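Local coordinates for protein neutral ceramidase (Pseudomonas aeruginosa, PDB 2ZWS) that hydrolyses the N-acyl linkage of ceramides to sphingosine and a free fatty acid with the help of a bound zinc ion, and also runs the reverse synthesis, at residues P143-Y148 against Q288-G293; S157-L162 against A246-P251; S205-N210 against D267-I272. All coordinates share one frame; numbering follows the deposited sequence. Where two conformers were deposited one is given.

Contact 1 (P143-Y148 against Q288-G293); sequences PGRLFY and QEEVLG
Two torsions bring Arg-145 and Glu-290 together: the arginine chain bends at chi3 (75°), while Glu-290 sets CG anti to its backbone N (chi1 -174°) and runs out extended, so that the two side chains meet at about a right angle. The arginine grips the carboxylate side-on, NE to OE2 of Glu-290 at 2.9 Å and NH1 to OE1 of Glu-290 at 2.9 Å. Both N-H groups point almost straight at their oxygens and lie in the guanidinium plane, yet they reach the carboxylate from above its own plane, the two planes being 43° apart. Phe-147 completes the cluster. CG of Glu-290 stands over one face of its ring, a CH-pi contact 4.3 Å from the centroid, and CZ of the ring in turn lies against one face of the guanidinium. Phe-147 and Glu-290 share one face of an antiparallel pairing in which the short strand 289-291 docks on strand 142-152, part of the large mixed sheet of the N-terminal catalytic region. They form a non-hydrogen-bonded pair; next to it the backbone N of Tyr-148 binds O of Glu-289 at 2.8 Å, and the N of Val-291 binds O of Leu-146 at 2.8 Å. On the other face CB of Leu-146 meets CB of Val-291 at 3.9 Å, and CG2 of Val-291 abuts CB of Tyr-148. Leu-146 and Val-291 also pack on Leu-185 of strand 181-189, and His-435 both stacks on the Tyr-148 ring and hydrogen-bonds OE2 of Glu-289. A water accepts from N of Leu-146 and lies 2.8 Å from OE2 of Glu-290.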
# COMPACT_ATOMS: atom_id res chain seq x y z
N PRO A 143 -26.27 -9.94 0.14
CA PRO A 143 -26.62 -9.90 1.56
C PRO A 143 -25.66 -10.70 2.42
O PRO A 143 -25.18 -11.75 2.01
CB PRO A 143 -28.01 -10.55 1.61
CG PRO A 143 -28.14 -11.28 0.37
CD PRO A 143 -27.27 -10.67 -0.66
N GLY A 144 -25.41 -10.24 3.64
CA GLY A 144 -24.51 -10.96 4.50
C GLY A 144 -24.44 -10.40 5.90
O GLY A 144 -25.20 -9.47 6.28
N ARG A 145 -23.55 -11.01 6.65
CA ARG A 145 -23.28 -10.66 8.04
C ARG A 145 -21.82 -10.25 8.15
O ARG A 145 -20.95 -10.69 7.37
CB ARG A 145 -23.51 -11.88 8.92
CG ARG A 145 -24.95 -12.36 8.84
CD ARG A 145 -25.18 -13.68 9.55
NE ARG A 145 -25.20 -13.57 11.01
CZ ARG A 145 -25.51 -14.58 11.83
NH1 ARG A 145 -25.55 -14.39 13.14
NH2 ARG A 145 -25.80 -15.79 11.32
N LEU A 146 -21.57 -9.41 9.13
CA LEU A 146 -20.22 -8.93 9.45
C LEU A 146 -19.83 -9.40 10.85
O LEU A 146 -20.62 -9.27 11.80
CB LEU A 146 -20.16 -7.41 9.37
CG LEU A 146 -19.83 -6.71 8.03
CD1 LEU A 146 -20.44 -7.34 6.81
CD2 LEU A 146 -20.19 -5.23 8.06
N PHE A 147 -18.64 -9.94 10.96
CA PHE A 147 -18.09 -10.26 12.28
C PHE A 147 -16.78 -9.56 12.55
O PHE A 147 -16.00 -9.29 11.62
CB PHE A 147 -17.92 -11.78 12.45
CG PHE A 147 -19.21 -12.52 12.47
CD1 PHE A 147 -19.76 -12.91 13.68
CD2 PHE A 147 -19.90 -12.78 11.30
CE1 PHE A 147 -20.99 -13.60 13.70
CE2 PHE A 147 -21.15 -13.45 11.32
CZ PHE A 147 -21.68 -13.84 12.53
N TYR A 148 -16.54 -9.29 13.81
CA TYR A 148 -15.30 -8.65 14.27
C TYR A 148 -14.59 -9.57 15.28
O TYR A 148 -15.25 -10.19 16.12
CB TYR A 148 -15.61 -7.30 14.93
CG TYR A 148 -14.39 -6.68 15.56
CD1 TYR A 148 -14.07 -6.99 16.88
CD2 TYR A 148 -13.56 -5.82 14.85
CE1 TYR A 148 -12.95 -6.47 17.46
CE2 TYR A 148 -12.43 -5.27 15.46
CZ TYR A 148 -12.16 -5.60 16.75
OH TYR A 148 -11.04 -5.08 17.37
N GLN A 288 -15.82 -13.75 16.41
CA GLN A 288 -15.90 -13.47 17.85
C GLN A 288 -17.15 -12.71 18.26
O GLN A 288 -17.81 -13.04 19.27
CB GLN A 288 -14.64 -12.76 18.35
CG GLN A 288 -13.36 -13.60 18.20
CD GLN A 288 -12.09 -12.88 18.62
OE1 GLN A 288 -10.98 -13.39 18.44
NE2 GLN A 288 -12.23 -11.67 19.11
N GLU A 289 -17.49 -11.69 17.47
CA GLU A 289 -18.58 -10.79 17.82
C GLU A 289 -19.28 -10.39 16.54
O GLU A 289 -18.62 -9.89 15.64
CB GLU A 289 -17.93 -9.55 18.43
CG GLU A 289 -18.84 -8.54 19.02
CD GLU A 289 -18.04 -7.41 19.60
OE1 GLU A 289 -18.56 -6.28 19.65
OE2 GLU A 289 -16.88 -7.65 20.01
N GLU A 290 -20.59 -10.57 16.43
CA GLU A 290 -21.28 -10.06 15.24
C GLU A 290 -21.37 -8.53 15.29
O GLU A 290 -21.72 -7.96 16.33
CB GLU A 290 -22.67 -10.67 15.05
CG GLU A 290 -23.30 -10.25 13.73
CD GLU A 290 -24.52 -11.04 13.35
OE1 GLU A 290 -25.04 -11.78 14.21
OE2 GLU A 290 -24.97 -10.88 12.19
N VAL A 291 -21.06 -7.89 14.17
CA VAL A 291 -21.22 -6.44 14.01
C VAL A 291 -22.67 -6.14 13.67
O VAL A 291 -23.22 -6.68 12.72
CB VAL A 291 -20.26 -5.92 12.93
CG1 VAL A 291 -20.46 -4.41 12.67
CG2 VAL A 291 -18.82 -6.21 13.32
N LEU A 292 -23.30 -5.31 14.49
CA LEU A 292 -24.67 -4.88 14.30
C LEU A 292 -24.83 -3.40 14.56
O LEU A 292 -24.17 -2.84 15.45
CB LEU A 292 -25.61 -5.65 15.25
CG LEU A 292 -25.64 -7.17 15.05
CD1 LEU A 292 -26.39 -7.83 16.20
CD2 LEU A 292 -26.25 -7.53 13.70
N GLY A 293 -25.71 -2.77 13.80
CA GLY A 293 -26.01 -1.36 14.00
C GLY A 293 -25.72 -0.50 12.78
O GLY A 293 -25.39 -1.01 11.69
O HOH W 1 -23.80 -8.69 10.83

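Contact 2 (S157-L162 against A246-P251); sequences SRNRSL and AGNLSP. Unlike the reference sequence in segment 157-162: Ser-157 (reference Asn).
The guanidinium of Arg-160 lies obliquely against the turn at Gly-247, whose O is 3.0 Å from NH2 of Arg-160, and the amides of Asn-159 and Asn-248 are turned 74° from one another. ND2 of Asn-159 sits 3.2 Å from ND2 of Asn-248; as both are donors, they look to other partners, Gly-177 O for the first and a water, shared with Ser-161 O, for the second. OD1 of Asn-248 accepts from Val-414 N. OD1 of Asn-159 accepts the backbone N of Ser-161 at 2.7 Å, closing an Asx turn where strand 157-159 ends. This strand and strand 249-251 form a two-stranded antiparallel sheet: Arg-158 and Ser-250 exchange both backbone bonds, and N of Arg-160 binds O of Asn-248 at 2.8 Å. The extended Arg-160 chain passes Ser-250, probably the catalytic nucleophile as in related enzymes, with CD of Arg-160 3.3 Å from OG of Ser-250. The guanidinium is held by a salt bridge to Glu-461 and a hydrogen bond from NH2 to Tyr-448, a zinc ligand, while O of Leu-249 accepts from the zinc ligand His-204. The arginine's charge would probably polarise the Tyr-448 oxygen, and the sheet ties Ser-250 to this network.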
# COMPACT_ATOMS: atom_id res chain seq x y z
N SER A 157 6.69 -8.80 14.37
CA SER A 157 7.18 -7.43 14.33
C SER A 157 8.15 -7.12 15.46
O SER A 157 8.29 -7.90 16.42
CB SER A 157 6.01 -6.45 14.43
OG SER A 157 5.28 -6.68 15.63
N ARG A 158 8.84 -6.00 15.32
CA ARG A 158 9.75 -5.53 16.37
C ARG A 158 9.81 -4.01 16.30
O ARG A 158 9.63 -3.43 15.22
CB ARG A 158 11.14 -6.16 16.24
CG ARG A 158 11.90 -5.76 14.98
CD ARG A 158 13.33 -6.33 14.97
NE ARG A 158 14.21 -5.61 15.89
CZ ARG A 158 14.81 -4.44 15.63
NH1 ARG A 158 14.65 -3.84 14.46
NH2 ARG A 158 15.57 -3.88 16.56
N ASN A 159 10.04 -3.37 17.44
CA ASN A 159 10.16 -1.93 17.43
C ASN A 159 11.55 -1.51 16.98
O ASN A 159 12.56 -1.95 17.55
CB ASN A 159 9.88 -1.36 18.84
CG ASN A 159 9.62 0.12 18.82
OD1 ASN A 159 10.50 0.93 18.45
ND2 ASN A 159 8.41 0.51 19.23
N ARG A 160 11.61 -0.62 16.00
CA ARG A 160 12.90 -0.21 15.43
C ARG A 160 13.46 1.06 16.07
O ARG A 160 14.56 1.52 15.73
CB ARG A 160 12.76 -0.06 13.90
CG ARG A 160 11.92 1.10 13.51
CD ARG A 160 11.69 1.18 12.01
NE ARG A 160 11.07 2.45 11.67
CZ ARG A 160 10.73 2.81 10.43
NH1 ARG A 160 10.94 1.98 9.40
NH2 ARG A 160 10.20 4.00 10.23
N SER A 161 12.69 1.63 16.98
CA SER A 161 13.11 2.84 17.70
C SER A 161 12.70 2.72 19.16
O SER A 161 11.96 3.57 19.69
CB SER A 161 12.47 4.07 17.05
OG SER A 161 13.12 4.29 15.81
N LEU A 162 13.20 1.66 19.81
CA LEU A 162 12.77 1.32 21.16
C LEU A 162 13.17 2.38 22.20
O LEU A 162 12.44 2.62 23.16
CB LEU A 162 13.27 -0.07 21.55
CG LEU A 162 12.57 -0.70 22.77
CD1 LEU A 162 11.05 -0.61 22.70
CD2 LEU A 162 13.01 -2.14 22.94
N ALA A 246 2.05 1.78 12.62
CA ALA A 246 3.28 1.01 12.31
C ALA A 246 4.54 1.87 12.18
O ALA A 246 5.59 1.38 11.75
CB ALA A 246 3.07 0.21 11.01
N GLY A 247 4.45 3.14 12.59
CA GLY A 247 5.53 4.08 12.34
C GLY A 247 6.89 3.61 12.84
O GLY A 247 7.93 3.87 12.22
N ASN A 248 6.89 2.94 14.00
CA ASN A 248 8.15 2.50 14.58
C ASN A 248 8.29 0.98 14.64
O ASN A 248 9.04 0.45 15.46
CB ASN A 248 8.41 3.16 15.98
CG ASN A 248 7.23 2.98 16.96
OD1 ASN A 248 6.17 2.47 16.58
ND2 ASN A 248 7.44 3.37 18.23
N LEU A 249 7.57 0.28 13.75
CA LEU A 249 7.55 -1.18 13.75
C LEU A 249 8.06 -1.79 12.44
O LEU A 249 7.52 -1.51 11.35
CB LEU A 249 6.12 -1.69 14.01
CG LEU A 249 5.53 -1.45 15.40
CD1 LEU A 249 4.05 -1.77 15.37
CD2 LEU A 249 6.20 -2.38 16.39
N SER A 250 9.05 -2.66 12.57
CA SER A 250 9.65 -3.40 11.47
C SER A 250 9.27 -4.87 11.52
O SER A 250 8.89 -5.41 12.58
CB SER A 250 11.18 -3.37 11.62
OG SER A 250 11.68 -2.07 11.45
N PRO A 251 9.44 -5.59 10.39
CA PRO A 251 9.30 -7.05 10.48
C PRO A 251 10.31 -7.60 11.49
O PRO A 251 11.46 -7.10 11.62
CB PRO A 251 9.67 -7.53 9.07
CG PRO A 251 9.41 -6.32 8.19
CD PRO A 251 9.80 -5.13 9.03
O HOH W 2 9.72 5.05 18.82

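Contact 3 (S205-N210 against D267-I272); sequences STSMTN and DNTREI
Segment 205-210 is an irregular loop that runs up to the side of helix 265-286 and comes nearest at Ser-207 and Thr-269, whose CA atoms are 5.0 Å apart. CB of Ser-207 points at the helix and lies 3.2 Å from OG1 of Thr-269 and 3.5 Å from CA of Thr-269. OG of Ser-207, anti to the carbonyl carbon (chi1 -64°), lies 4.1 Å from CB of Ile-272 and takes its hydrogen bond from ND2 of Asn-219 on the adjoining helix 218-231. Met-208 follows with a chain bent at chi2 and chi3 (-57° and -60°), which curls the thioether across the Thr-269 side chain at about a right angle. SD of Met-208 thereby comes to 3.1 Å from OG1 of Thr-269, and CG of Met-208 to 3.4 Å from the same oxygen. The threonine hydroxyl is thus wedged between the methionine and CB of Ser-207, its own hydrogen bond going back along the helix to O of Glu-265. Acidic groups hold part of the loop backbone: the Glu-265 carboxylate, bound by N of Thr-209, ties the loop to this helix, and Asp-218, bound by N of Ser-207 and N of Met-208, ties it to helix 218-231. No hydrogen bond crosses between the two segments, so their chemistry is one of close van der Waals fit, the buried hydroxyls of Ser-207 and Thr-269 being satisfied by partners outside the interface.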
# COMPACT_ATOMS: atom_id res chain seq x y z
N SER A 205 5.98 -2.98 5.75
CA SER A 205 6.03 -3.91 4.65
C SER A 205 7.33 -3.72 3.87
O SER A 205 7.35 -3.28 2.69
CB SER A 205 4.78 -3.74 3.76
OG SER A 205 3.65 -4.20 4.48
N THR A 206 8.42 -4.10 4.53
CA THR A 206 9.78 -3.80 4.06
C THR A 206 10.62 -5.07 4.04
O THR A 206 11.84 -5.02 4.12
CB THR A 206 10.47 -2.79 5.01
OG1 THR A 206 10.34 -3.26 6.37
CG2 THR A 206 9.86 -1.41 4.92
N SER A 207 9.96 -6.23 3.97
CA SER A 207 10.73 -7.48 3.87
C SER A 207 11.58 -7.54 2.60
O SER A 207 12.66 -8.12 2.62
CB SER A 207 9.79 -8.68 3.93
OG SER A 207 9.14 -8.73 5.20
N MET A 208 11.07 -6.98 1.49
CA MET A 208 11.87 -6.83 0.27
C MET A 208 12.65 -5.53 0.45
O MET A 208 12.06 -4.46 0.68
CB MET A 208 10.98 -6.73 -0.96
CG MET A 208 10.12 -7.97 -1.25
SD MET A 208 11.04 -9.51 -1.46
CE MET A 208 12.10 -9.10 -2.87
N THR A 209 13.98 -5.63 0.39
CA THR A 209 14.86 -4.54 0.77
C THR A 209 15.13 -3.58 -0.39
O THR A 209 14.66 -3.78 -1.52
CB THR A 209 16.24 -5.06 1.28
OG1 THR A 209 16.96 -5.57 0.15
CG2 THR A 209 16.05 -6.14 2.37
N ASN A 210 15.90 -2.53 -0.10
CA ASN A 210 16.29 -1.55 -1.12
C ASN A 210 17.22 -2.11 -2.20
O ASN A 210 17.51 -1.40 -3.17
CB ASN A 210 16.82 -0.22 -0.52
CG ASN A 210 18.16 -0.35 0.19
OD1 ASN A 210 18.63 0.62 0.81
ND2 ASN A 210 18.78 -1.52 0.13
N ASP A 267 12.18 -15.32 1.05
CA ASP A 267 11.82 -16.20 2.18
C ASP A 267 11.26 -15.36 3.33
O ASP A 267 10.28 -15.77 3.98
CB ASP A 267 13.05 -16.97 2.70
CG ASP A 267 13.53 -18.06 1.76
OD1 ASP A 267 12.82 -18.41 0.79
OD2 ASP A 267 14.63 -18.61 2.01
N ASN A 268 11.91 -14.23 3.61
CA ASN A 268 11.49 -13.33 4.72
C ASN A 268 10.09 -12.78 4.46
O ASN A 268 9.26 -12.73 5.36
CB ASN A 268 12.45 -12.17 4.92
CG ASN A 268 13.86 -12.60 5.34
OD1 ASN A 268 14.80 -11.78 5.29
ND2 ASN A 268 14.02 -13.84 5.79
N THR A 269 9.85 -12.35 3.23
CA THR A 269 8.54 -11.81 2.82
C THR A 269 7.44 -12.85 3.03
O THR A 269 6.37 -12.55 3.60
CB THR A 269 8.58 -11.36 1.33
OG1 THR A 269 9.52 -10.29 1.18
CG2 THR A 269 7.22 -10.88 0.88
N ARG A 270 7.72 -14.07 2.58
CA ARG A 270 6.78 -15.18 2.71
C ARG A 270 6.53 -15.52 4.19
O ARG A 270 5.40 -15.71 4.60
CB ARG A 270 7.31 -16.41 1.95
CG ARG A 270 6.30 -17.54 1.82
CD ARG A 270 6.82 -18.65 0.90
NE ARG A 270 5.90 -19.79 0.86
CZ ARG A 270 5.92 -20.75 -0.06
NH1 ARG A 270 5.04 -21.73 -0.00
NH2 ARG A 270 6.81 -20.74 -1.05
N GLU A 271 7.59 -15.58 4.98
CA GLU A 271 7.48 -15.95 6.39
C GLU A 271 6.69 -14.93 7.20
O GLU A 271 5.81 -15.31 7.95
CB GLU A 271 8.86 -16.16 6.99
CG GLU A 271 8.86 -16.52 8.49
CD GLU A 271 8.12 -17.81 8.84
OE1 GLU A 271 7.88 -18.67 7.96
OE2 GLU A 271 7.80 -17.98 10.04
N ILE A 272 7.02 -13.65 7.05
CA ILE A 272 6.32 -12.59 7.80
C ILE A 272 4.88 -12.49 7.31
O ILE A 272 3.94 -12.28 8.09
CB ILE A 272 7.09 -11.23 7.75
CG1 ILE A 272 8.50 -11.39 8.35
CG2 ILE A 272 6.31 -10.06 8.44
CD1 ILE A 272 8.51 -11.94 9.83

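How the contacts relate
All three contacts lie in the N-terminal ceramidase region, 143-148 opening the series along the chain and 288-293 closing it, with contacts 2 and 3 nested between. Contact 1 belongs to the large mixed sheet; its centre is about 31 Å from that of contact 2 and about 33 Å from that of contact 3. Strand 142-152 leads to strand 157-159 of contact 2, and helix 265-286 of contact 3 to strand 289-291. Contacts 2 and 3 alternate along the chain, have centres about 14 Å apart and meet at Pro-251, whose CD is 3.3 Å from OG1 of Thr-206. The strand of the probable nucleophile, Ser-250, packs directly on the loop after His-204, whereas contact 1 lies away from the annotated sites.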